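Local coordinates for protein CD1-2 antigen (Gallus gallus, PDB 3DBX) that probably presents lipid antigens, as in other CD1 proteins of the MHC class I-like family, and here holds a palmitic acid molecule, at residues A[36-41]-A[52-57]; A[194-199]-A[206-211]; A[19-24]-A[97-102]; A[82-87]-A[146-151]. All coordinates share one frame; numbering follows the deposited sequence.

Contact 1. Residues A[36-41]-A[52-57]; sequences ADVPIM and ICRPWV
The indole of Trp56 meets Val38 and Ile40 along its six-membered side: CG1 of Val38 lies near the ring plane, at the edge by CZ2 (4.3 Å), while CD1 of Ile40 comes in obliquely and touches CH2 at 3.4 Å. One face of the same ring is occupied from within the 52-57 segment by CB of Arg54 and CG2 of Val57, both offset toward the rim. The guanidinium of Arg54 also receives CG1 of Val38 at its edge, in plane, 3.7 Å from NE. This one methyl thus serves two flat groups. Ile40 branches at CB to reach two partners: the arm ending in CD1 (chi1 -70°) goes to the indole, and CG2 packs on CG1 of Val57 at 3.6 Å. Met41 and Ile52 lie side by side, CG to CG1 4.0 Å. A single backbone bond, Cys53 N to Ile40 O, is nearly straight at the hydrogen (171°), although its donor stands above the carbonyl plane. Pro39 O is buried against CB of Cys53 and has no hydrogen-bond partner in the model. Ile40 and Met41 both face Ala33 of strand 27-35, a classic beta bulge in the strand next to the 50-52 margin of the MHC-like platform sheet.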
# COMPACT_ATOMS: atom_id res chain seq x y z
N ALA A 36 -10.77 -3.91 -3.56
CA ALA A 36 -9.52 -4.58 -3.95
C ALA A 36 -8.33 -3.61 -3.76
O ALA A 36 -8.15 -3.08 -2.67
CB ALA A 36 -9.60 -5.14 -5.39
N ASP A 37 -7.55 -3.35 -4.81
CA ASP A 37 -6.48 -2.32 -4.74
C ASP A 37 -6.84 -1.05 -5.49
O ASP A 37 -5.99 -0.22 -5.78
CB ASP A 37 -5.13 -2.87 -5.28
CG ASP A 37 -5.24 -3.52 -6.64
OD1 ASP A 37 -6.35 -3.59 -7.20
OD2 ASP A 37 -4.19 -3.97 -7.16
N VAL A 38 -8.12 -0.89 -5.81
CA VAL A 38 -8.56 0.25 -6.60
C VAL A 38 -9.05 1.29 -5.60
O VAL A 38 -9.99 1.00 -4.85
CB VAL A 38 -9.77 -0.14 -7.48
CG1 VAL A 38 -10.29 1.09 -8.26
CG2 VAL A 38 -9.38 -1.30 -8.42
N PRO A 39 -8.41 2.47 -5.58
CA PRO A 39 -8.86 3.63 -4.79
C PRO A 39 -10.22 4.10 -5.31
O PRO A 39 -10.36 4.36 -6.51
CB PRO A 39 -7.80 4.67 -5.10
CG PRO A 39 -6.56 3.84 -5.47
CD PRO A 39 -7.17 2.78 -6.31
N ILE A 40 -11.22 4.15 -4.44
CA ILE A 40 -12.60 4.51 -4.80
C ILE A 40 -12.85 5.98 -4.45
O ILE A 40 -13.48 6.72 -5.21
CB ILE A 40 -13.64 3.56 -4.06
CG1 ILE A 40 -13.56 2.16 -4.62
CG2 ILE A 40 -15.05 4.03 -4.22
CD1 ILE A 40 -13.39 2.11 -6.11
N MET A 41 -12.34 6.37 -3.28
CA MET A 41 -12.55 7.69 -2.70
C MET A 41 -11.28 8.08 -1.98
O MET A 41 -10.62 7.23 -1.39
CB MET A 41 -13.71 7.67 -1.70
CG MET A 41 -15.07 7.69 -2.34
SD MET A 41 -16.47 7.78 -1.20
CE MET A 41 -16.26 6.25 -0.27
N ILE A 52 -14.13 11.47 -5.32
CA ILE A 52 -14.35 10.21 -6.03
C ILE A 52 -13.33 10.01 -7.17
O ILE A 52 -13.18 10.89 -8.03
CB ILE A 52 -15.79 10.13 -6.53
CG1 ILE A 52 -16.69 9.69 -5.39
CG2 ILE A 52 -15.90 9.14 -7.66
CD1 ILE A 52 -17.85 10.61 -5.16
N CYS A 53 -12.67 8.85 -7.18
CA CYS A 53 -11.47 8.62 -7.99
C CYS A 53 -11.75 8.01 -9.35
O CYS A 53 -10.87 8.03 -10.23
CB CYS A 53 -10.50 7.70 -7.26
SG CYS A 53 -9.98 8.22 -5.62
N ARG A 54 -12.92 7.42 -9.53
CA ARG A 54 -13.24 6.70 -10.77
C ARG A 54 -14.54 7.19 -11.36
O ARG A 54 -15.46 7.48 -10.60
CB ARG A 54 -13.30 5.19 -10.52
CG ARG A 54 -12.00 4.60 -9.99
CD ARG A 54 -10.98 4.50 -11.10
NE ARG A 54 -9.74 3.92 -10.62
CZ ARG A 54 -8.53 4.44 -10.83
NH1 ARG A 54 -8.40 5.55 -11.56
NH2 ARG A 54 -7.45 3.84 -10.34
N PRO A 55 -14.63 7.28 -12.72
CA PRO A 55 -15.84 7.77 -13.38
C PRO A 55 -17.06 6.87 -13.18
O PRO A 55 -18.19 7.36 -13.27
CB PRO A 55 -15.44 7.85 -14.86
CG PRO A 55 -13.94 7.85 -14.87
CD PRO A 55 -13.58 6.95 -13.71
N TRP A 56 -16.84 5.58 -12.90
CA TRP A 56 -17.92 4.61 -12.58
C TRP A 56 -18.39 4.64 -11.10
O TRP A 56 -19.36 3.97 -10.76
CB TRP A 56 -17.52 3.17 -13.00
CG TRP A 56 -16.25 2.64 -12.31
CD1 TRP A 56 -14.98 2.66 -12.82
CD2 TRP A 56 -16.15 2.03 -11.02
NE1 TRP A 56 -14.10 2.11 -11.92
CE2 TRP A 56 -14.79 1.73 -10.80
CE3 TRP A 56 -17.08 1.72 -10.02
CZ2 TRP A 56 -14.34 1.12 -9.64
CZ3 TRP A 56 -16.63 1.13 -8.87
CH2 TRP A 56 -15.27 0.83 -8.68
N VAL A 57 -17.69 5.38 -10.23
CA VAL A 57 -17.99 5.43 -8.79
C VAL A 57 -19.10 6.41 -8.32
O VAL A 57 -19.76 6.17 -7.28
CB VAL A 57 -16.67 5.69 -7.96
CG1 VAL A 57 -16.97 6.11 -6.52
CG2 VAL A 57 -15.77 4.46 -7.94

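Contact 2. Residues A[194-199]-A[206-211]; sequences VVFART and LLVCRV
Val208 sits over one face of the Phe196 ring: its CB is 3.9 Å from the ring centroid and 22° off the normal, a CH-pi contact, and its CG1 reaches CZ at 3.5 Å. The ring gets there because CG of Phe196 is held between backbone N and carbonyl carbon (chi1 49°), which swings it across to the neighbouring strand. Val194 adds CG2 alongside CB of Arg210, both pointing the same way. On the reverse face, Ala197 CB touches CD2 of Leu207 at 3.7 Å, and Val195 CG2 approaches SG of Cys209. Cys209 is joined to Cys267 in the intersheet disulfide of the immunoglobulin C1-set sandwich, with Trp223 packed against it; the two strands here form the antiparallel hairpin at one margin of the sheet that also holds strand 249-257. Three hydrogen-bonded pairs, Val194 with Arg210, Phe196 with Val208 and Arg198 with Leu206, supply six backbone bonds, the straightest being Leu206 N to Arg198 O (174°, 2.8 Å). Farther out, the guanidinium of Arg198 lies with CD2 of Phe196 3.5 Å above its centre. Arg198 NH1 donates to Ala197 O (3.0 Å). Outside the two strands, Arg198 NE pairs with an acidic side chain of another protein chain, presumably beta2-microglobulin.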
# COMPACT_ATOMS: atom_id res chain seq x y z
N VAL A 194 12.46 -10.61 -17.47
CA VAL A 194 13.81 -10.60 -18.03
C VAL A 194 14.70 -11.29 -17.00
O VAL A 194 14.46 -11.16 -15.79
CB VAL A 194 14.31 -9.16 -18.39
CG1 VAL A 194 13.50 -8.54 -19.56
CG2 VAL A 194 14.35 -8.20 -17.18
N VAL A 195 15.69 -12.03 -17.50
CA VAL A 195 16.66 -12.73 -16.64
C VAL A 195 18.08 -12.25 -16.99
O VAL A 195 18.45 -12.18 -18.19
CB VAL A 195 16.56 -14.27 -16.81
CG1 VAL A 195 17.67 -14.97 -16.06
CG2 VAL A 195 15.23 -14.78 -16.28
N PHE A 196 18.87 -11.88 -15.98
CA PHE A 196 20.28 -11.55 -16.21
C PHE A 196 21.12 -11.98 -15.00
O PHE A 196 20.56 -12.35 -13.97
CB PHE A 196 20.46 -10.05 -16.51
CG PHE A 196 19.76 -9.15 -15.53
CD1 PHE A 196 18.40 -8.84 -15.70
CD2 PHE A 196 20.42 -8.65 -14.43
CE1 PHE A 196 17.73 -8.03 -14.78
CE2 PHE A 196 19.77 -7.82 -13.50
CZ PHE A 196 18.43 -7.50 -13.68
N ALA A 197 22.44 -11.96 -15.14
CA ALA A 197 23.35 -12.38 -14.07
C ALA A 197 24.25 -11.26 -13.62
O ALA A 197 24.71 -10.45 -14.45
CB ALA A 197 24.19 -13.57 -14.51
N ARG A 198 24.51 -11.20 -12.31
CA ARG A 198 25.36 -10.15 -11.76
C ARG A 198 26.34 -10.74 -10.74
O ARG A 198 26.17 -11.88 -10.32
CB ARG A 198 24.49 -9.03 -11.14
CG ARG A 198 23.45 -8.40 -12.11
CD ARG A 198 24.22 -7.53 -13.11
NE ARG A 198 23.42 -6.73 -14.03
CZ ARG A 198 23.41 -6.88 -15.35
NH1 ARG A 198 24.10 -7.86 -15.93
NH2 ARG A 198 22.68 -6.06 -16.09
N THR A 199 27.39 -9.99 -10.39
CA THR A 199 28.35 -10.47 -9.41
C THR A 199 27.68 -10.63 -8.04
O THR A 199 26.72 -9.93 -7.72
CB THR A 199 29.58 -9.53 -9.25
OG1 THR A 199 29.17 -8.22 -8.83
CG2 THR A 199 30.32 -9.40 -10.54
N LEU A 206 24.78 -13.89 -9.03
CA LEU A 206 23.41 -13.61 -8.68
C LEU A 206 22.57 -13.66 -9.95
O LEU A 206 22.78 -12.86 -10.86
CB LEU A 206 23.28 -12.26 -7.98
CG LEU A 206 21.88 -11.88 -7.45
CD1 LEU A 206 21.59 -12.77 -6.25
CD2 LEU A 206 21.85 -10.41 -7.02
N LEU A 207 21.64 -14.61 -10.04
CA LEU A 207 20.71 -14.59 -11.16
C LEU A 207 19.51 -13.78 -10.73
O LEU A 207 19.04 -13.97 -9.62
CB LEU A 207 20.27 -16.00 -11.58
CG LEU A 207 21.43 -16.97 -11.84
CD1 LEU A 207 20.88 -18.29 -12.30
CD2 LEU A 207 22.42 -16.41 -12.85
N VAL A 208 19.03 -12.89 -11.61
CA VAL A 208 17.92 -11.97 -11.31
C VAL A 208 16.83 -12.20 -12.32
O VAL A 208 17.11 -12.24 -13.51
CB VAL A 208 18.35 -10.48 -11.41
CG1 VAL A 208 17.19 -9.54 -11.09
CG2 VAL A 208 19.54 -10.16 -10.46
N CYS A 209 15.60 -12.38 -11.84
CA CYS A 209 14.45 -12.41 -12.73
C CYS A 209 13.62 -11.16 -12.37
O CYS A 209 13.14 -11.06 -11.25
CB CYS A 209 13.64 -13.64 -12.40
SG CYS A 209 12.18 -13.85 -13.42
N ARG A 210 13.49 -10.21 -13.30
CA ARG A 210 12.74 -9.00 -13.02
C ARG A 210 11.41 -9.13 -13.76
O ARG A 210 11.40 -9.30 -14.97
CB ARG A 210 13.52 -7.78 -13.48
CG ARG A 210 12.77 -6.44 -13.28
CD ARG A 210 13.55 -5.31 -13.96
NE ARG A 210 12.74 -4.10 -14.07
CZ ARG A 210 13.13 -2.98 -14.64
NH1 ARG A 210 14.36 -2.88 -15.14
NH2 ARG A 210 12.30 -1.95 -14.67
N VAL A 211 10.30 -9.08 -13.03
CA VAL A 211 8.96 -9.31 -13.62
C VAL A 211 8.21 -8.00 -13.50
O VAL A 211 8.16 -7.44 -12.43
CB VAL A 211 8.20 -10.38 -12.83
CG1 VAL A 211 6.88 -10.70 -13.55
CG2 VAL A 211 9.07 -11.70 -12.73

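Contact 3. Residues A[19-24]-A[97-102]; sequences LLLGNV and RVFQIH. With NAG (2-acetamido-2-deoxy-beta-D-glucopyranose), chain C.
Leu19 and Phe99, and likewise Leu21 and Arg97, are antiparallel hydrogen-bonded pairs, and the short strands 19-21 and 97-102 run at 166° to each other with axes 4.7 Å apart. Four backbone bonds result; the one from Leu19 N to Phe99 O measures 2.8 Å and is almost linear (175°), whereas Arg97 N to Leu21 O is longer at 3.1 Å. On the face carrying Leu19, Leu21 and Phe99, CD2 of Leu21 meets the Phe99 ring obliquely, 3.8 Å from CE2. The carbonyl oxygen of Leu19 lies at the edge of that ring, near its plane. CD1 of Leu19 touches CD1 of Ile101 at 3.8 Å, but Ile101 has two deposited conformers, so this contact is doubtful. On the opposite face of the sheet, the non-hydrogen-bonded pair Leu20 and Val98 join through CD1 and CG2 at 3.7 Å; the leucine sends CG away from its own N (chi1 168°), which carries CD1 over toward the valine. Beyond the last pair the chain leaves the sheet, and Asn23 bears an N-linked sugar, ND2 bonded to C1 of the N-acetylglucosamine. Arg97 directs NH1 into a salt bridge with Glu121. Strand 12-21 continues the MHC-like platform to strand 27-35, and strand 97-107 continues it to strand 113-121, while helix 77-89 lies over the Phe99 face, setting Met84 on Phe99 and His85 on Leu21.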
# COMPACT_ATOMS: atom_id res chain seq x y z
N LEU A 19 -5.15 10.77 11.26
CA LEU A 19 -5.49 12.02 11.89
C LEU A 19 -4.22 12.47 12.60
O LEU A 19 -3.85 11.89 13.60
CB LEU A 19 -6.63 11.81 12.89
CG LEU A 19 -8.06 11.70 12.34
CD1 LEU A 19 -8.18 10.52 11.37
CD2 LEU A 19 -9.08 11.57 13.43
N LEU A 20 -3.52 13.44 12.02
CA LEU A 20 -2.31 14.01 12.59
C LEU A 20 -2.69 15.28 13.32
O LEU A 20 -3.02 16.32 12.71
CB LEU A 20 -1.24 14.29 11.53
CG LEU A 20 -0.02 15.14 11.95
CD1 LEU A 20 0.64 14.75 13.31
CD2 LEU A 20 1.02 15.12 10.82
N LEU A 21 -2.64 15.18 14.64
CA LEU A 21 -3.06 16.23 15.51
C LEU A 21 -1.81 17.03 15.92
O LEU A 21 -1.17 16.75 16.93
CB LEU A 21 -3.78 15.60 16.71
CG LEU A 21 -5.28 15.27 16.64
CD1 LEU A 21 -5.72 14.66 15.33
CD2 LEU A 21 -5.73 14.42 17.84
N GLY A 22 -1.50 18.03 15.09
CA GLY A 22 -0.34 18.92 15.27
C GLY A 22 -0.28 19.66 16.58
O GLY A 22 0.55 19.35 17.41
N ASN A 23 -1.14 20.67 16.73
CA ASN A 23 -1.36 21.37 18.01
C ASN A 23 -2.86 21.39 18.32
O ASN A 23 -3.65 20.71 17.65
CB ASN A 23 -0.76 22.79 18.01
CG ASN A 23 -1.13 23.60 16.76
OD1 ASN A 23 -2.13 23.32 16.11
ND2 ASN A 23 -0.31 24.61 16.44
N VAL A 24 -3.26 22.16 19.32
CA VAL A 24 -4.67 22.22 19.69
C VAL A 24 -5.60 22.64 18.52
O VAL A 24 -6.64 22.02 18.28
CB VAL A 24 -4.87 23.03 20.99
CG1 VAL A 24 -4.46 24.49 20.80
CG2 VAL A 24 -6.29 22.90 21.51
N ARG A 97 0.14 14.23 18.13
CA ARG A 97 -0.32 12.86 18.26
C ARG A 97 -0.76 12.42 16.86
O ARG A 97 -1.38 13.20 16.14
CB ARG A 97 -1.51 12.80 19.22
CG ARG A 97 -1.14 12.80 20.68
CD ARG A 97 -0.47 11.52 21.10
NE ARG A 97 0.31 11.73 22.31
CZ ARG A 97 1.11 10.84 22.86
NH1 ARG A 97 1.27 9.64 22.30
NH2 ARG A 97 1.79 11.15 23.93
N VAL A 98 -0.41 11.21 16.46
CA VAL A 98 -0.93 10.66 15.21
C VAL A 98 -1.85 9.48 15.51
O VAL A 98 -1.42 8.46 16.07
CB VAL A 98 0.17 10.17 14.23
CG1 VAL A 98 -0.45 9.85 12.86
CG2 VAL A 98 1.27 11.18 14.08
N PHE A 99 -3.11 9.60 15.08
CA PHE A 99 -4.07 8.49 15.20
C PHE A 99 -4.34 7.90 13.83
O PHE A 99 -4.31 8.62 12.85
CB PHE A 99 -5.38 8.95 15.85
CG PHE A 99 -5.25 9.31 17.32
CD1 PHE A 99 -5.53 8.36 18.31
CD2 PHE A 99 -4.85 10.58 17.71
CE1 PHE A 99 -5.41 8.67 19.66
CE2 PHE A 99 -4.74 10.91 19.05
CZ PHE A 99 -5.02 9.95 20.03
N GLN A 100 -4.62 6.60 13.78
CA GLN A 100 -4.91 5.89 12.52
C GLN A 100 -6.09 4.93 12.70
O GLN A 100 -6.27 4.35 13.78
CB GLN A 100 -3.68 5.15 12.01
CG GLN A 100 -2.53 6.07 11.52
CD GLN A 100 -1.19 5.39 11.46
OE1 GLN A 100 -0.49 5.38 12.44
NE2 GLN A 100 -0.83 4.86 10.30
N ILE A 101 -6.89 4.79 11.64
CA ILE A 101 -8.10 3.95 11.68
C ILE A 101 -8.16 3.06 10.45
O ILE A 101 -8.17 3.55 9.33
CB ILE A 101 -9.42 4.81 11.76
CG1 ILE A 101 -9.46 5.69 13.01
CG2 ILE A 101 -10.67 3.90 11.75
CD1 ILE A 101 -9.00 7.12 12.78
N HIS A 102 -8.19 1.75 10.67
CA HIS A 102 -8.26 0.80 9.56
C HIS A 102 -9.53 -0.02 9.74
O HIS A 102 -9.70 -0.68 10.75
CB HIS A 102 -7.01 -0.08 9.54
CG HIS A 102 -7.00 -1.08 8.42
ND1 HIS A 102 -6.24 -2.23 8.47
CD2 HIS A 102 -7.64 -1.10 7.23
CE1 HIS A 102 -6.42 -2.92 7.35
NE2 HIS A 102 -7.28 -2.26 6.59
C1 NAG C . -0.61 25.20 15.15
C2 NAG C . -0.21 26.64 15.51
C3 NAG C . -0.27 27.50 14.25
C4 NAG C . 0.66 26.91 13.21
C5 NAG C . 0.25 25.47 12.86
C6 NAG C . 1.24 24.91 11.83
C7 NAG C . -0.60 27.48 17.80
C8 NAG C . 0.12 28.79 18.00
N2 NAG C . -1.05 27.21 16.57
O3 NAG C . 0.08 28.84 14.48
O4 NAG C . 0.67 27.76 12.08
O5 NAG C . 0.15 24.67 14.05
O6 NAG C . 1.53 23.54 12.00
O7 NAG C . -0.75 26.72 18.76

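Contact 4. Residues A[82-87]-A[146-151]; sequences RFMHEM and KVMSNT. With PLM (palmitic acid), chain F.
Two helices of the MHC-like superdomain, 77-89 and 143-154, close together beside the lipid-binding groove through Phe83, Met87 and Met148, with no hydrogen bond crossing between them. Their short segments are widely spaced, the axes 11.0 Å apart at an angle of 135°, and long side chains bridge the distance. CE of Met148 is the hub: it touches CG of Met87 at 3.5 Å, tighter than usual for two carbons, and SD of Met84 at 3.6 Å. Its chain runs out nearly straight from the helix (chi1 -178°) before turning at chi3, which brings the methyl against both methionines. The Phe83 ring is enclosed from several directions. CG of Met87, from the following turn of the same helix, stands over one face, offset toward the rim, while CG of Met148 and CG2 of Thr151 come to its edge near the plane, CG2 of Thr151 3.8 Å from Phe83 CE1. The bound palmitic acid approaches this ring obliquely, its C7 3.6 Å from Phe83 CG, and its O1 lies 2.9 Å from NH1 of Arg82, over a face of the guanidinium. SD of Met87 passes on to CG1 of Val147 at 3.6 Å. Beside it, OG1 of Thr151 donates to Val147 O at 2.7 Å, and this carbonyl also accepts from Thr151 N, the two donors arriving from opposite faces of its plane.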
# COMPACT_ATOMS: atom_id res chain seq x y z
N ARG A 82 -12.82 15.25 16.63
CA ARG A 82 -13.09 15.77 17.96
C ARG A 82 -12.98 14.70 19.05
O ARG A 82 -12.49 14.98 20.13
CB ARG A 82 -14.45 16.48 18.02
CG ARG A 82 -14.64 17.31 19.29
CD ARG A 82 -15.73 18.38 19.15
NE ARG A 82 -16.87 17.86 18.39
CZ ARG A 82 -17.84 17.13 18.91
NH1 ARG A 82 -17.82 16.82 20.21
NH2 ARG A 82 -18.84 16.70 18.13
N PHE A 83 -13.40 13.48 18.76
CA PHE A 83 -13.20 12.37 19.69
C PHE A 83 -11.71 12.11 19.96
O PHE A 83 -11.34 11.78 21.08
CB PHE A 83 -13.84 11.09 19.17
CG PHE A 83 -13.73 9.93 20.12
CD1 PHE A 83 -14.49 9.90 21.29
CD2 PHE A 83 -12.86 8.88 19.85
CE1 PHE A 83 -14.39 8.83 22.17
CE2 PHE A 83 -12.75 7.81 20.73
CZ PHE A 83 -13.51 7.78 21.89
N MET A 84 -10.87 12.25 18.93
CA MET A 84 -9.42 12.03 19.11
C MET A 84 -8.74 13.16 19.88
O MET A 84 -7.94 12.90 20.78
CB MET A 84 -8.73 11.75 17.78
CG MET A 84 -9.17 10.45 17.06
SD MET A 84 -9.18 8.94 18.08
CE MET A 84 -9.90 7.78 16.92
N HIS A 85 -9.07 14.41 19.56
CA HIS A 85 -8.63 15.57 20.36
C HIS A 85 -9.04 15.44 21.83
O HIS A 85 -8.28 15.84 22.71
CB HIS A 85 -9.15 16.90 19.80
CG HIS A 85 -8.32 17.47 18.69
ND1 HIS A 85 -7.15 18.16 18.92
CD2 HIS A 85 -8.49 17.46 17.35
CE1 HIS A 85 -6.63 18.55 17.77
NE2 HIS A 85 -7.43 18.13 16.80
N GLU A 86 -10.22 14.89 22.07
CA GLU A 86 -10.76 14.73 23.42
C GLU A 86 -10.04 13.67 24.26
O GLU A 86 -9.86 13.85 25.46
CB GLU A 86 -12.25 14.36 23.37
CG GLU A 86 -13.15 15.25 22.52
CD GLU A 86 -12.93 16.73 22.73
OE1 GLU A 86 -13.33 17.25 23.81
OE2 GLU A 86 -12.38 17.38 21.81
N MET A 87 -9.68 12.56 23.63
CA MET A 87 -9.02 11.46 24.33
C MET A 87 -7.57 11.80 24.67
O MET A 87 -7.05 11.38 25.71
CB MET A 87 -9.08 10.16 23.50
CG MET A 87 -10.50 9.60 23.27
SD MET A 87 -11.37 9.03 24.74
CE MET A 87 -12.31 10.49 25.23
N LYS A 146 -7.27 2.45 27.86
CA LYS A 146 -8.36 2.15 28.79
C LYS A 146 -9.51 3.14 28.64
O LYS A 146 -10.68 2.75 28.69
CB LYS A 146 -7.83 2.14 30.24
CG LYS A 146 -8.86 1.84 31.32
CD LYS A 146 -8.25 1.97 32.71
CE LYS A 146 -9.32 1.95 33.81
NZ LYS A 146 -8.76 2.23 35.16
N VAL A 147 -9.17 4.42 28.45
CA VAL A 147 -10.14 5.51 28.33
C VAL A 147 -10.93 5.41 27.01
O VAL A 147 -12.16 5.45 27.02
CB VAL A 147 -9.45 6.90 28.46
CG1 VAL A 147 -10.38 8.02 28.03
CG2 VAL A 147 -8.96 7.13 29.90
N MET A 148 -10.22 5.27 25.89
CA MET A 148 -10.85 5.18 24.58
C MET A 148 -11.75 3.96 24.43
O MET A 148 -12.86 4.06 23.79
CB MET A 148 -9.79 5.17 23.48
CG MET A 148 -10.38 5.12 22.07
SD MET A 148 -9.16 5.54 20.83
CE MET A 148 -8.86 7.26 21.27
N SER A 149 -11.26 2.79 25.01
CA SER A 149 -11.99 1.53 24.94
C SER A 149 -13.29 1.58 25.76
O SER A 149 -14.30 1.01 25.35
CB SER A 149 -11.11 0.38 25.43
OG SER A 149 -11.72 -0.88 25.21
N ASN A 150 -13.24 2.26 26.91
CA ASN A 150 -14.39 2.34 27.83
C ASN A 150 -15.49 3.29 27.35
O ASN A 150 -16.76 2.95 27.46
CB ASN A 150 -13.92 2.75 29.24
CG ASN A 150 -13.31 1.60 30.01
OD1 ASN A 150 -13.50 0.34 29.56
ND2 ASN A 150 -12.55 2.00 31.18
N THR A 151 -14.98 4.49 26.84
CA THR A 151 -15.89 5.49 26.26
C THR A 151 -16.63 4.92 25.05
O THR A 151 -17.83 5.13 24.90
CB THR A 151 -15.11 6.77 25.84
OG1 THR A 151 -14.26 7.21 26.92
CG2 THR A 151 -16.07 7.90 25.48
C1 PLM F . -17.32 13.22 20.91
O1 PLM F . -16.89 14.10 20.12
O2 PLM F . -16.97 13.29 22.11
C2 PLM F . -18.23 12.11 20.44
C3 PLM F . -18.08 11.86 18.94
C4 PLM F . -18.84 10.62 18.47
C5 PLM F . -17.97 9.36 18.50
C6 PLM F . -17.12 9.17 17.25
C7 PLM F . -15.78 8.51 17.57
C8 PLM F . -15.74 7.05 17.14
C9 PLM F . -14.37 6.67 16.60
CA PLM F . -14.41 5.23 16.10
CB PLM F . -13.59 5.02 14.84
CC PLM F . -14.42 5.12 13.57
CD PLM F . -14.88 3.76 13.07
CE PLM F . -16.05 3.95 12.13
CF PLM F . -15.86 3.17 10.83
CG PLM F . -16.49 3.91 9.66

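How the contacts relate
Contacts 1, 3 and 4 lie in the MHC-like part of the chain, and contact 2 in the immunoglobulin domain, with centres 36 to 52 Å from the others. Contacts 1 and 3 belong to one eight-stranded sheet, contact 1 at its 50-52 margin and contact 3 more centrally; their centres are 25 Å apart. Along the chain, contact 1 is nested inside the loop closed by contact 3, whose segments alternate with those of contact 4, and contact 2 follows all three. Contacts 3 and 4 have centres 12 Å apart and touch, as where CD1 of Phe99 meets SD of Met84 at 3.7 Å, so helix 77-89 packs directly on the sheet beneath it.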